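Local coordinates for pesticidial crystal protein CRY2AA (Bacillus thuringiensis serovar kurstaki, PDB 1I5P) that binds midgut epithelial cells of dipteran and lepidopteran larvae and promotes their colloid-osmotic lysis, at residues T56-L61 with H468-N473. Numbering follows the deposited sequence.
Sequences TVSSFL and HNRKNN
Ser58 and Ser59 lie on a helical turn next to Arg470, which follows directly on the end of a strand at His468 and Asn469. The two backbones stay well apart: the nearest CA atoms, those of Ser59 and Arg470, are 10.5 Å from each other. One long side chain spans the gap. Arg470 runs extended from CG to NE, with CG anti to its carbonyl carbon (chi1 -74°), and this carries the guanidinium to the helix. Its NH2 points at the pair of hydroxyls, 3.7 Å from Ser59 OG and 3.8 Å from Ser58 OG. Both oxygens approach the guanidinium obliquely, and no direct hydrogen bond joins the segments. A water at the guanidinium edge, in its plane, makes the polar link. It accepts from Arg470 NH1 at 2.7 Å and gives a weak bond to Ser58 OG at 3.4 Å. The serines are held mainly by their own helix: Ser58 OG bonds to the carbonyls of Val54 and Gly55, and Ser59 OG to that of Gly55. On the other side, Asn469 OD1 accepts from Lys471 N at 2.9 Å, an Asx turn that shapes the chain around Arg470. The contact is small and joins the N-terminal helical domain to the loop that follows strand 462-469 in the middle, beta-prism domain. Helix 53-65 packs there against helices 31-44, 74-81 and 238-259, while strand 462-469 runs between strands 275-278 and 422-430.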
ATOM      1  N   THR A  56      -0.106   2.234  13.649  1.00 13.61           N
ATOM      2  CA  THR A  56       0.809   1.632  14.608  1.00 14.95           C
ATOM      3  C   THR A  56       0.724   0.109  14.541  1.00 13.84           C
ATOM      4  O   THR A  56       1.748  -0.577  14.488  1.00 14.80           O
ATOM      5  CB  THR A  56       0.487   2.072  16.052  1.00 13.52           C
ATOM      6  OG1 THR A  56       0.518   3.502  16.139  1.00 17.50           O
ATOM      7  CG2 THR A  56       1.516   1.501  17.021  1.00 14.72           C
ATOM      8  N   VAL A  57      -0.496  -0.417  14.538  1.00 11.65           N
ATOM      9  CA  VAL A  57      -0.689  -1.863  14.493  1.00 12.80           C
ATOM     10  C   VAL A  57      -0.098  -2.481  13.229  1.00 13.44           C
ATOM     11  O   VAL A  57       0.599  -3.492  13.297  1.00 14.91           O
ATOM     12  CB  VAL A  57      -2.186  -2.239  14.576  1.00 13.97           C
ATOM     13  CG1 VAL A  57      -2.353  -3.749  14.429  1.00 11.49           C
ATOM     14  CG2 VAL A  57      -2.766  -1.779  15.906  1.00 11.80           C
ATOM     15  N   SER A  58      -0.370  -1.876  12.080  1.00 11.26           N
ATOM     16  CA  SER A  58       0.160  -2.412  10.837  1.00 12.89           C
ATOM     17  C   SER A  58       1.687  -2.370  10.860  1.00 11.07           C
ATOM     18  O   SER A  58       2.345  -3.337  10.475  1.00  8.89           O
ATOM     19  CB  SER A  58      -0.396  -1.631   9.639  1.00 12.55           C
ATOM     20  OG  SER A  58      -0.176  -0.244   9.790  1.00 22.83           O
ATOM     21  N   SER A  59       2.251  -1.260  11.323  1.00 12.09           N
ATOM     22  CA  SER A  59       3.702  -1.122  11.401  1.00 11.77           C
ATOM     23  C   SER A  59       4.249  -2.217  12.316  1.00 11.72           C
ATOM     24  O   SER A  59       5.269  -2.849  12.025  1.00  8.43           O
ATOM     25  CB  SER A  59       4.070   0.254  11.957  1.00 10.90           C
ATOM     26  OG  SER A  59       3.631   1.279  11.085  1.00 13.28           O
ATOM     27  N   PHE A  60       3.542  -2.433  13.419  1.00 11.04           N
ATOM     28  CA  PHE A  60       3.896  -3.450  14.400  1.00 11.42           C
ATOM     29  C   PHE A  60       3.902  -4.849  13.774  1.00 11.66           C
ATOM     30  O   PHE A  60       4.852  -5.618  13.945  1.00 10.34           O
ATOM     31  CB  PHE A  60       2.893  -3.394  15.557  1.00 11.25           C
ATOM     32  CG  PHE A  60       2.921  -4.599  16.457  1.00 11.14           C
ATOM     33  CD1 PHE A  60       3.922  -4.748  17.414  1.00  9.85           C
ATOM     34  CD2 PHE A  60       1.928  -5.573  16.362  1.00 10.22           C
ATOM     35  CE1 PHE A  60       3.937  -5.845  18.267  1.00 12.86           C
ATOM     36  CE2 PHE A  60       1.932  -6.679  17.212  1.00 11.94           C
ATOM     37  CZ  PHE A  60       2.942  -6.814  18.171  1.00 12.61           C
ATOM     38  N   LEU A  61       2.838  -5.185  13.051  1.00 12.54           N
ATOM     39  CA  LEU A  61       2.761  -6.502  12.425  1.00 12.78           C
ATOM     40  C   LEU A  61       3.860  -6.673  11.378  1.00 12.87           C
ATOM     41  O   LEU A  61       4.480  -7.735  11.288  1.00 13.43           O
ATOM     42  CB  LEU A  61       1.374  -6.719  11.811  1.00 11.97           C
ATOM     43  CG  LEU A  61       0.248  -6.749  12.854  1.00 13.92           C
ATOM     44  CD1 LEU A  61      -1.106  -6.962  12.169  1.00 13.14           C
ATOM     45  CD2 LEU A  61       0.517  -7.861  13.865  1.00 11.87           C
ATOM     46  N   HIS A 468       1.437   7.526  -2.818  1.00 13.71           N
ATOM     47  CA  HIS A 468       2.212   7.268  -1.611  1.00 13.62           C
ATOM     48  C   HIS A 468       2.448   5.781  -1.373  1.00 13.96           C
ATOM     49  O   HIS A 468       1.528   4.961  -1.470  1.00 14.19           O
ATOM     50  CB  HIS A 468       1.489   7.876  -0.408  1.00 12.02           C
ATOM     51  CG  HIS A 468       1.127   9.317  -0.594  1.00 11.56           C
ATOM     52  ND1 HIS A 468       1.680  10.330   0.159  1.00  8.22           N
ATOM     53  CD2 HIS A 468       0.270   9.915  -1.457  1.00  8.78           C
ATOM     54  CE1 HIS A 468       1.179  11.490  -0.232  1.00 10.79           C
ATOM     55  NE2 HIS A 468       0.320  11.263  -1.210  1.00  6.96           N
ATOM     56  N   ASN A 469       3.692   5.437  -1.059  1.00 11.15           N
ATOM     57  CA  ASN A 469       4.039   4.050  -0.809  1.00 10.20           C
ATOM     58  C   ASN A 469       5.177   3.990   0.201  1.00 11.70           C
ATOM     59  O   ASN A 469       5.984   4.923   0.293  1.00 11.26           O
ATOM     60  CB  ASN A 469       4.441   3.374  -2.128  1.00  9.06           C
ATOM     61  CG  ASN A 469       4.430   1.864  -2.038  1.00  9.58           C
ATOM     62  OD1 ASN A 469       5.342   1.261  -1.473  1.00 10.62           O
ATOM     63  ND2 ASN A 469       3.390   1.241  -2.585  1.00  8.38           N
ATOM     64  N   ARG A 470       5.238   2.895   0.953  1.00 12.60           N
ATOM     65  CA  ARG A 470       6.279   2.712   1.953  1.00 14.48           C
ATOM     66  C   ARG A 470       7.647   2.440   1.336  1.00 15.30           C
ATOM     67  O   ARG A 470       8.678   2.678   1.974  1.00 13.28           O
ATOM     68  CB  ARG A 470       5.921   1.554   2.877  1.00 16.66           C
ATOM     69  CG  ARG A 470       4.816   1.853   3.873  1.00 20.82           C
ATOM     70  CD  ARG A 470       4.727   0.743   4.901  1.00 24.85           C
ATOM     71  NE  ARG A 470       4.144   1.209   6.157  1.00 35.07           N
ATOM     72  CZ  ARG A 470       2.855   1.133   6.467  1.00 36.38           C
ATOM     73  NH1 ARG A 470       1.994   0.601   5.611  1.00 39.83           N
ATOM     74  NH2 ARG A 470       2.430   1.583   7.639  1.00 39.06           N
ATOM     75  N   LYS A 471       7.651   1.929   0.105  1.00 12.27           N
ATOM     76  CA  LYS A 471       8.889   1.605  -0.599  1.00 11.68           C
ATOM     77  C   LYS A 471      10.017   2.573  -0.270  1.00 11.65           C
ATOM     78  O   LYS A 471       9.876   3.781  -0.435  1.00 11.95           O
ATOM     79  CB  LYS A 471       8.655   1.597  -2.109  1.00 10.24           C
ATOM     80  CG  LYS A 471       9.865   1.145  -2.903  1.00 11.80           C
ATOM     81  CD  LYS A 471      10.283  -0.260  -2.484  1.00 10.37           C
ATOM     82  CE  LYS A 471      11.388  -0.797  -3.380  1.00  7.89           C
ATOM     83  NZ  LYS A 471      11.675  -2.233  -3.095  1.00  7.97           N
ATOM     84  N   ASN A 472      11.145   2.037   0.183  1.00 11.77           N
ATOM     85  CA  ASN A 472      12.268   2.888   0.547  1.00 12.52           C
ATOM     86  C   ASN A 472      13.627   2.214   0.344  1.00 12.44           C
ATOM     87  O   ASN A 472      14.645   2.895   0.200  1.00 10.65           O
ATOM     88  CB  ASN A 472      12.095   3.326   2.009  1.00 13.48           C
ATOM     89  CG  ASN A 472      13.000   4.487   2.399  1.00 14.46           C
ATOM     90  OD1 ASN A 472      13.365   5.315   1.569  1.00 13.16           O
ATOM     91  ND2 ASN A 472      13.339   4.563   3.684  1.00 13.99           N
ATOM     92  N   ASN A 473      13.646   0.882   0.308  1.00 13.30           N
ATOM     93  CA  ASN A 473      14.905   0.160   0.136  1.00 13.31           C
ATOM     94  C   ASN A 473      15.371   0.143  -1.314  1.00 12.74           C
ATOM     95  O   ASN A 473      15.467  -0.908  -1.949  1.00 12.27           O
ATOM     96  CB  ASN A 473      14.789  -1.273   0.675  1.00 12.19           C
ATOM     97  CG  ASN A 473      13.832  -2.132  -0.121  1.00 14.41           C
ATOM     98  OD1 ASN A 473      12.755  -1.690  -0.507  1.00 12.86           O
ATOM     99  ND2 ASN A 473      14.221  -3.383  -0.356  1.00 11.40           N
TER
HETATM  100  O   HOH W   1      -0.264   1.354   6.791  1.00 18.52           O